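Local coordinates for autoinducer 2-binding protein LsrB (Clostridium saccharobutylicum DSM 13864, PDB 6DSP) that binds the quorum-sensing signal autoinducer-2 in the cleft between its two lobes, as a receptor of the LsrB family of solute-binding proteins, at residues A[72-76]-A[77-81]; A[91-94]-A[95-99]; A[140-143]-A[144-147]. All coordinates share one frame; numbering follows the deposited sequence.

Contact 1. Residues A[72-76]-A[77-81]; sequences NKAVQ and QGTNA
The side chain of Lys73 is fully stretched, with chi1 at 178°. Gln77, one turn on, has CG beside its own N (chi1 -66°), which lays its side chain back along the end of the helix. The two meet where a Schellman motif ends helix 64-76. Their side chains cross obliquely, and Gln77 NE2 comes within 3.1 Å of Lys73 CE. The aliphatic part of Gln77 also lies over the backbone, with CG 3.2 Å from Lys73 O.

In the Schellman turn Gly78 takes a positive phi (86°) and reverses the chain. Its N bonds to Val75 O at 2.9 Å. Thr79 N bonds to Ala74 O at 3.1 Å. Gln77 N bonds to Lys73 O at 3.0 Å, and only weakly to Ala74 O.

Beyond the turn the chain enters strand 81-84 of the large mixed sheet. Asn80 pairs through its backbone with Thr23 and Thr105, on the way into that strand. Ala74 packs on Thr25 of strand 23-27. Thr79 OG1 bonds to the hydroxyl of Thr25, and weakly to Thr23 O, while the methyl of Thr79 faces the helix end. Its CG2 sits 3.4 Å from Ala74 O and 4.0 Å from Ala74 CB.

Contact 2. Residues A[91-94]-A[95-99]; sequences GVKD and ALKAA
Residues 91-94 run straight on into 95-99 as successive turns of helix 89-101. Three backbone bonds of the alpha-helical i to i+4 kind tie them. Leu96 N bonds to Val92 O at 3.0 Å, Lys97 N to Lys93 O at 2.9 Å and Ala98 N to Asp94 O at 3.0 Å. The step before these is different. Val92 has a phi of -117°, and a water stands between Gly91 and Ala95. It donates to Gly91 O and accepts from Ala95 N, at 2.9 Å from the latter. Both polar backbone atoms are therefore satisfied through solvent.

Two pairs of side chains carry the contact. On the buried side Val92 and Leu96 lie side by side and point the same way. Val92 CG2 meets Leu96 CD1 at 4.0 Å. Leu96 keeps CG beside its backbone N (chi1 -69°), which also brings CG to 3.3 Å from Val92 O. Both side chains reach Leu84 of strand 81-84. Leu96 touches Val106 of strand 105-109 as well. Ala95 and Ala99, also buried, pack on helix 64-76.

The other pair is charged. Lys93 is extended throughout, whereas Lys97 bends at chi3. Lys93 CE and Lys97 CE approach to 4.0 Å, but Lys93 NZ and Lys97 NZ stay 5.1 Å apart. Lys93 NZ forms a salt bridge with Asp114, which would offset the like charge of its neighbour. Asp94 is near Lys97 too, although their charged atoms do not touch.

Val92 and Leu96 thus pack on the sheet, and also on helix 64-76, from the connecting helix of a beta-alpha-beta unit, strand 81-84, helix 89-101, strand 105-109. Such units build the lobes of the periplasmic binding protein fold.

Contact 3. Residues A[140-143]-A[144-147]; sequences DSLK and ERGK
Leu142 and Arg145 form the close-packed side of this turn. Their side chains lie alongside each other and point the same way. Leu142 CD2 is 3.6 Å from Arg145 NH2 and meets the guanidinium obliquely. Arg145 has CG between its backbone N and carbonyl carbon (chi1 71°), and this puts CG 3.5 Å from Leu142 O. Lys147 CG covers one face of the guanidinium, offset toward its rim. The group is also held by polar partners: NE bonds to Thr246 and NH2 forms a salt bridge with Asp218. Leu142 itself packs on Thr246 of strand 246-249.

A Schellman motif closes helix 127-144 here, with Gly146 as the C-prime residue at positive phi (97°). Lys147 N bonds to Leu142 O at 3.1 Å. Gly146 N bonds to Lys143 O at 3.0 Å. Arg145 N makes only weak bonds, to Ser141 O and Leu142 O.

The solvent side carries Lys143 and Glu144, both exposed. Glu144 runs extended back along the helix, and its CG lies 3.2 Å from Asp140 O. Its OE1 forms a salt bridge with NH1 of Arg267, which also bonds to Ser141 OG. Lys143 is the less restrained of the two. Its CA points a hydrogen almost straight at Lys147 O, with a distance of 3.5 Å from Lys143 CA to Lys147 O.

Overall arrangement
Contacts 1 and 2 are neighbours, with centres 12 Å apart. Helices 64-76 and 89-101 pack together there: Val75 CG2 touches Ala99 CB at 3.5 Å, and Asn72 OD1 lies 3.9 Å from Ala95 CB. Both helices belong to the lobe built on the larger mixed sheet. Contact 3 packs on strand 246-249, at an edge of the four-stranded parallel sheet of the other lobe. Its centre is 50 Å from that of contact 1 and 45 Å from that of contact 2, across the chain's centre. Contacts 1 and 3 both end a helix with a Schellman motif. The bound autoinducer-2 is about 13 Å from the side chain of Val92 in contact 2.

Contact 1. Residues A[72-76]-A[77-81]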
ATOM      1  N   ASN A  72       0.258   9.799  19.884  1.00 11.79           N
ATOM      2  CA  ASN A  72       0.410  10.415  21.207  1.00 12.05           C
ATOM      3  C   ASN A  72      -0.424   9.699  22.251  1.00 12.48           C
ATOM      4  O   ASN A  72       0.055   9.471  23.373  1.00 13.47           O
ATOM      5  CB  ASN A  72      -0.024  11.872  21.153  1.00 12.58           C
ATOM      6  CG  ASN A  72       0.929  12.771  20.367  1.00 14.03           C
ATOM      7  OD1 ASN A  72       2.090  12.412  20.042  1.00 14.59           O
ATOM      8  ND2 ASN A  72       0.432  13.967  20.082  1.00 14.34           N
ATOM      9  N   LYS A  73      -1.681   9.371  21.924  1.00 12.96           N
ATOM     10  CA  LYS A  73      -2.540   8.726  22.915  1.00 14.67           C
ATOM     11  C   LYS A  73      -1.996   7.342  23.275  1.00 13.76           C
ATOM     12  O   LYS A  73      -2.009   6.943  24.440  1.00 14.90           O
ATOM     13  CB  LYS A  73      -3.969   8.631  22.397  1.00 18.79           C
ATOM     14  CG  LYS A  73      -4.915   7.923  23.343  1.00 25.03           C
ATOM     15  CD  LYS A  73      -6.358   7.974  22.845  1.00 31.04           C
ATOM     16  CE  LYS A  73      -7.290   7.282  23.828  1.00 35.22           C
ATOM     17  NZ  LYS A  73      -8.708   7.657  23.596  1.00 37.30           N
ATOM     18  N   ALA A  74      -1.497   6.597  22.284  1.00 13.23           N
ATOM     19  CA  ALA A  74      -0.947   5.273  22.559  1.00 13.00           C
ATOM     20  C   ALA A  74       0.289   5.373  23.435  1.00 12.83           C
ATOM     21  O   ALA A  74       0.466   4.578  24.372  1.00 13.06           O
ATOM     22  CB  ALA A  74      -0.628   4.569  21.240  1.00 14.22           C
ATOM     23  N   VAL A  75       1.132   6.368  23.184  1.00 12.26           N
ATOM     24  CA  VAL A  75       2.303   6.591  24.020  1.00 13.83           C
ATOM     25  C   VAL A  75       1.860   6.901  25.444  1.00 15.20           C
ATOM     26  O   VAL A  75       2.359   6.312  26.423  1.00 15.79           O
ATOM     27  CB  VAL A  75       3.180   7.724  23.434  1.00 14.69           C
ATOM     28  CG1 VAL A  75       4.276   8.120  24.430  1.00 15.89           C
ATOM     29  CG2 VAL A  75       3.787   7.280  22.095  1.00 14.79           C
ATOM     30  N   GLN A  76       0.897   7.813  25.574  1.00 17.25           N
ATOM     31  CA  GLN A  76       0.440   8.234  26.904  1.00 20.92           C
ATOM     32  C   GLN A  76      -0.110   7.066  27.700  1.00 22.06           C
ATOM     33  O   GLN A  76      -0.024   7.047  28.948  1.00 23.48           O
ATOM     34  CB  GLN A  76      -0.672   9.265  26.742  1.00 22.95           C
ATOM     35  CG  GLN A  76      -0.139  10.589  26.269  1.00 24.49           C
ATOM     36  CD  GLN A  76      -1.190  11.532  25.753  1.00 26.74           C
ATOM     37  OE1 GLN A  76      -2.376  11.249  25.799  1.00 27.02           O
ATOM     38  NE2 GLN A  76      -0.750  12.668  25.247  1.00 28.25           N
ATOM     39  N   GLN A  77      -0.734   6.115  27.016  1.00 21.30           N
ATOM     40  CA  GLN A  77      -1.315   4.951  27.655  1.00 23.29           C
ATOM     41  C   GLN A  77      -0.293   3.875  27.977  1.00 21.85           C
ATOM     42  O   GLN A  77      -0.665   2.856  28.570  1.00 24.30           O
ATOM     43  CB  GLN A  77      -2.422   4.391  26.775  1.00 27.43           C
ATOM     44  CG  GLN A  77      -3.577   5.342  26.667  1.00 32.42           C
ATOM     45  CD  GLN A  77      -4.663   4.815  25.764  1.00 37.57           C
ATOM     46  OE1 GLN A  77      -4.464   3.836  25.034  1.00 39.86           O
ATOM     47  NE2 GLN A  77      -5.835   5.444  25.825  1.00 39.00           N
ATOM     48  N   GLY A  78       0.978   4.081  27.616  1.00 18.96           N
ATOM     49  CA  GLY A  78       2.005   3.119  27.972  1.00 17.76           C
ATOM     50  C   GLY A  78       2.168   1.972  27.004  1.00 16.69           C
ATOM     51  O   GLY A  78       2.651   0.904  27.408  1.00 17.65           O
ATOM     52  N   THR A  79       1.807   2.158  25.726  1.00 14.96           N
ATOM     53  CA  THR A  79       2.030   1.080  24.781  1.00 14.66           C
ATOM     54  C   THR A  79       3.520   0.773  24.720  1.00 14.61           C
ATOM     55  O   THR A  79       4.374   1.642  24.952  1.00 15.21           O
ATOM     56  CB  THR A  79       1.505   1.441  23.385  1.00 13.90           C
ATOM     57  OG1 THR A  79       1.431   0.234  22.625  1.00 14.84           O
ATOM     58  CG2 THR A  79       2.427   2.449  22.643  1.00 13.89           C
ATOM     59  N   ASN A  80       3.842  -0.472  24.401  1.00 14.23           N
ATOM     60  CA  ASN A  80       5.250  -0.829  24.292  1.00 14.45           C
ATOM     61  C   ASN A  80       5.823  -0.590  22.911  1.00 13.42           C
ATOM     62  O   ASN A  80       7.048  -0.421  22.777  1.00 13.96           O
ATOM     63  CB  ASN A  80       5.447  -2.305  24.657  1.00 16.76           C
ATOM     64  CG  ASN A  80       4.880  -2.622  26.023  1.00 19.37           C
ATOM     65  OD1 ASN A  80       3.868  -3.302  26.138  1.00 19.50           O
ATOM     66  ND2 ASN A  80       5.496  -2.069  27.061  1.00 21.90           N
ATOM     67  N   ALA A  81       4.980  -0.605  21.889  1.00 13.25           N
ATOM     68  CA  ALA A  81       5.469  -0.527  20.518  1.00 13.27           C
ATOM     69  C   ALA A  81       4.356   0.010  19.652  1.00 12.83           C
ATOM     70  O   ALA A  81       3.178  -0.127  19.974  1.00 13.05           O
ATOM     71  CB  ALA A  81       5.925  -1.897  20.006  1.00 13.37           C
TER

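Contact 2. Residues A[91-94]-A[95-99]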
ATOM      1  N   GLY A  91       4.670  14.540   8.506  1.00 12.73           N
ATOM      2  CA  GLY A  91       3.693  14.921   9.518  1.00 12.89           C
ATOM      3  C   GLY A  91       3.657  14.047  10.738  1.00 13.23           C
ATOM      4  O   GLY A  91       2.992  14.418  11.709  1.00 15.19           O
ATOM      5  N   VAL A  92       4.357  12.922  10.753  1.00 12.07           N
ATOM      6  CA  VAL A  92       4.419  12.115  11.965  1.00 11.79           C
ATOM      7  C   VAL A  92       5.822  12.014  12.530  1.00 11.68           C
ATOM      8  O   VAL A  92       6.015  11.342  13.555  1.00 11.89           O
ATOM      9  CB  VAL A  92       3.828  10.705  11.769  1.00 12.39           C
ATOM     10  CG1 VAL A  92       2.329  10.805  11.554  1.00 13.76           C
ATOM     11  CG2 VAL A  92       4.557   9.964  10.649  1.00 12.68           C
ATOM     12  N   LYS A  93       6.803  12.670  11.912  1.00 12.09           N
ATOM     13  CA  LYS A  93       8.188  12.533  12.363  1.00 12.78           C
ATOM     14  C   LYS A  93       8.337  12.925  13.838  1.00 13.28           C
ATOM     15  O   LYS A  93       8.927  12.182  14.637  1.00 13.19           O
ATOM     16  CB  LYS A  93       9.133  13.334  11.463  1.00 14.40           C
ATOM     17  CG  LYS A  93      10.606  13.095  11.735  1.00 15.77           C
ATOM     18  CD  LYS A  93      11.476  13.882  10.794  1.00 17.85           C
ATOM     19  CE  LYS A  93      12.926  13.481  10.991  1.00 20.58           C
ATOM     20  NZ  LYS A  93      13.868  14.285  10.180  1.00 23.16           N
ATOM     21  N   ASP A  94       7.842  14.117  14.220  1.00 13.71           N
ATOM     22  CA  ASP A  94       8.016  14.584  15.597  1.00 14.31           C
ATOM     23  C   ASP A  94       7.308  13.668  16.592  1.00 12.85           C
ATOM     24  O   ASP A  94       7.859  13.349  17.660  1.00 13.43           O
ATOM     25  CB  ASP A  94       7.494  16.006  15.765  1.00 17.77           C
ATOM     26  CG  ASP A  94       8.308  17.036  15.012  1.00 22.25           C
ATOM     27  OD1 ASP A  94       9.398  16.758  14.486  1.00 23.30           O
ATOM     28  OD2 ASP A  94       7.834  18.179  14.950  1.00 25.06           O
ATOM     29  N   ALA A  95       6.103  13.203  16.265  1.00 12.34           N
ATOM     30  CA  ALA A  95       5.400  12.332  17.195  1.00 12.19           C
ATOM     31  C   ALA A  95       6.152  11.014  17.377  1.00 11.76           C
ATOM     32  O   ALA A  95       6.147  10.438  18.472  1.00 12.21           O
ATOM     33  CB  ALA A  95       3.995  12.067  16.668  1.00 12.83           C
ATOM     34  N   LEU A  96       6.779  10.496  16.307  1.00 11.48           N
ATOM     35  CA  LEU A  96       7.508   9.237  16.426  1.00 11.90           C
ATOM     36  C   LEU A  96       8.811   9.423  17.172  1.00 12.11           C
ATOM     37  O   LEU A  96       9.234   8.513  17.897  1.00 12.50           O
ATOM     38  CB  LEU A  96       7.753   8.643  15.032  1.00 12.50           C
ATOM     39  CG  LEU A  96       6.457   8.140  14.339  1.00 12.51           C
ATOM     40  CD1 LEU A  96       6.789   7.628  12.937  1.00 13.23           C
ATOM     41  CD2 LEU A  96       5.740   7.053  15.140  1.00 12.54           C
ATOM     42  N   LYS A  97       9.458  10.577  17.035  1.00 12.46           N
ATOM     43  CA  LYS A  97      10.633  10.840  17.866  1.00 13.93           C
ATOM     44  C   LYS A  97      10.238  10.885  19.334  1.00 12.93           C
ATOM     45  O   LYS A  97      10.936  10.341  20.198  1.00 13.52           O
ATOM     46  CB  LYS A  97      11.294  12.148  17.435  1.00 17.57           C
ATOM     47  CG  LYS A  97      11.995  12.079  16.081  1.00 23.74           C
ATOM     48  CD  LYS A  97      12.370  13.498  15.659  1.00 28.92           C
ATOM     49  CE  LYS A  97      13.698  13.625  14.949  1.00 32.41           C
ATOM     50  NZ  LYS A  97      14.205  15.012  15.222  1.00 33.84           N
ATOM     51  N   ALA A  98       9.105  11.534  19.624  1.00 12.40           N
ATOM     52  CA  ALA A  98       8.674  11.595  21.021  1.00 12.30           C
ATOM     53  C   ALA A  98       8.307  10.205  21.529  1.00 11.63           C
ATOM     54  O   ALA A  98       8.583   9.864  22.688  1.00 12.59           O
ATOM     55  CB  ALA A  98       7.499  12.548  21.138  1.00 12.45           C
ATOM     56  N   ALA A  99       7.703   9.379  20.683  1.00 11.53           N
ATOM     57  CA  ALA A  99       7.374   8.018  21.099  1.00 11.81           C
ATOM     58  C   ALA A  99       8.636   7.260  21.488  1.00 11.46           C
ATOM     59  O   ALA A  99       8.690   6.609  22.545  1.00 11.94           O
ATOM     60  CB  ALA A  99       6.592   7.288  20.006  1.00 12.52           C
TER
HETATM   61  O   HOH W   1       4.566  14.660  14.312  1.00 15.46           O

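Contact 3. Residues A[140-143]-A[144-147]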
ATOM      1  N   ASP A 140      -1.374  -5.959 -19.860  1.00 16.50           N
ATOM      2  CA  ASP A 140      -2.067  -7.207 -20.153  1.00 17.54           C
ATOM      3  C   ASP A 140      -3.560  -6.991 -20.384  1.00 17.13           C
ATOM      4  O   ASP A 140      -4.154  -7.565 -21.314  1.00 18.13           O
ATOM      5  CB  ASP A 140      -1.831  -8.201 -19.029  1.00 19.63           C
ATOM      6  CG  ASP A 140      -0.389  -8.700 -19.007  1.00 22.32           C
ATOM      7  OD1 ASP A 140       0.303  -8.596 -20.038  1.00 24.58           O
ATOM      8  OD2 ASP A 140       0.052  -9.233 -17.985  1.00 23.14           O
ATOM      9  N   SER A 141      -4.183  -6.153 -19.568  1.00 16.51           N
ATOM     10  CA  SER A 141      -5.616  -5.907 -19.739  1.00 16.28           C
ATOM     11  C   SER A 141      -5.892  -5.132 -21.018  1.00 16.40           C
ATOM     12  O   SER A 141      -6.916  -5.362 -21.676  1.00 16.13           O
ATOM     13  CB  SER A 141      -6.188  -5.185 -18.516  1.00 16.52           C
ATOM     14  OG  SER A 141      -6.169  -6.054 -17.401  1.00 16.77           O
ATOM     15  N   LEU A 142      -5.012  -4.194 -21.386  1.00 16.10           N
ATOM     16  CA  LEU A 142      -5.168  -3.461 -22.644  1.00 16.16           C
ATOM     17  C   LEU A 142      -5.123  -4.407 -23.832  1.00 16.93           C
ATOM     18  O   LEU A 142      -5.970  -4.333 -24.733  1.00 17.15           O
ATOM     19  CB  LEU A 142      -4.059  -2.408 -22.758  1.00 15.72           C
ATOM     20  CG  LEU A 142      -4.251  -1.148 -21.898  1.00 15.53           C
ATOM     21  CD1 LEU A 142      -2.922  -0.413 -21.765  1.00 15.80           C
ATOM     22  CD2 LEU A 142      -5.342  -0.236 -22.453  1.00 16.20           C
ATOM     23  N   LYS A 143      -4.152  -5.329 -23.831  1.00 18.27           N
ATOM     24  CA  LYS A 143      -4.077  -6.286 -24.926  1.00 20.55           C
ATOM     25  C   LYS A 143      -5.337  -7.156 -24.993  1.00 20.86           C
ATOM     26  O   LYS A 143      -5.850  -7.428 -26.081  1.00 21.73           O
ATOM     27  CB  LYS A 143      -2.808  -7.122 -24.784  1.00 23.91           C
ATOM     28  CG  LYS A 143      -2.540  -8.052 -25.953  1.00 28.27           C
ATOM     29  CD  LYS A 143      -1.116  -8.597 -25.852  1.00 32.48           C
ATOM     30  CE  LYS A 143      -0.789  -9.472 -27.043  1.00 35.71           C
ATOM     31  NZ  LYS A 143      -1.129  -8.749 -28.309  1.00 37.66           N
ATOM     32  N   GLU A 144      -5.907  -7.512 -23.831  1.00 20.92           N
ATOM     33  CA  GLU A 144      -7.077  -8.382 -23.805  1.00 21.76           C
ATOM     34  C   GLU A 144      -8.343  -7.692 -24.275  1.00 21.93           C
ATOM     35  O   GLU A 144      -9.285  -8.390 -24.682  1.00 23.36           O
ATOM     36  CB  GLU A 144      -7.263  -8.966 -22.411  1.00 23.16           C
ATOM     37  CG  GLU A 144      -6.172  -9.980 -22.120  1.00 25.96           C
ATOM     38  CD  GLU A 144      -5.973 -10.260 -20.655  1.00 29.16           C
ATOM     39  OE1 GLU A 144      -6.663  -9.650 -19.819  1.00 29.62           O
ATOM     40  OE2 GLU A 144      -5.091 -11.094 -20.340  1.00 31.26           O
ATOM     41  N   ARG A 145      -8.391  -6.361 -24.274  1.00 21.13           N
ATOM     42  CA  ARG A 145      -9.534  -5.660 -24.849  1.00 20.30           C
ATOM     43  C   ARG A 145      -9.284  -5.220 -26.285  1.00 20.58           C
ATOM     44  O   ARG A 145     -10.053  -4.432 -26.827  1.00 21.68           O
ATOM     45  CB  ARG A 145     -10.048  -4.519 -23.968  1.00 19.51           C
ATOM     46  CG  ARG A 145      -9.150  -3.292 -23.872  1.00 17.90           C
ATOM     47  CD  ARG A 145      -9.906  -2.133 -23.216  1.00 17.18           C
ATOM     48  NE  ARG A 145      -9.139  -0.893 -23.023  1.00 17.26           N
ATOM     49  CZ  ARG A 145      -9.108   0.123 -23.886  1.00 16.99           C
ATOM     50  NH1 ARG A 145      -9.757   0.049 -25.040  1.00 17.59           N
ATOM     51  NH2 ARG A 145      -8.415   1.225 -23.604  1.00 17.29           N
ATOM     52  N   GLY A 146      -8.220  -5.703 -26.907  1.00 20.68           N
ATOM     53  CA  GLY A 146      -8.037  -5.510 -28.329  1.00 22.18           C
ATOM     54  C   GLY A 146      -7.144  -4.356 -28.703  1.00 23.30           C
ATOM     55  O   GLY A 146      -7.086  -4.001 -29.889  1.00 25.75           O
ATOM     56  N   LYS A 147      -6.467  -3.747 -27.734  1.00 21.59           N
ATOM     57  CA  LYS A 147      -5.461  -2.739 -28.037  1.00 21.56           C
ATOM     58  C   LYS A 147      -4.113  -3.412 -28.299  1.00 22.08           C
ATOM     59  O   LYS A 147      -3.903  -4.598 -28.032  1.00 21.63           O
ATOM     60  CB  LYS A 147      -5.334  -1.733 -26.872  1.00 21.83           C
ATOM     61  CG  LYS A 147      -6.659  -1.043 -26.467  1.00 22.44           C
ATOM     62  CD  LYS A 147      -7.126  -0.082 -27.561  1.00 23.33           C
ATOM     63  CE  LYS A 147      -6.240   1.167 -27.588  1.00 24.30           C
ATOM     64  NZ  LYS A 147      -6.663   2.127 -28.674  1.00 25.99           N
TER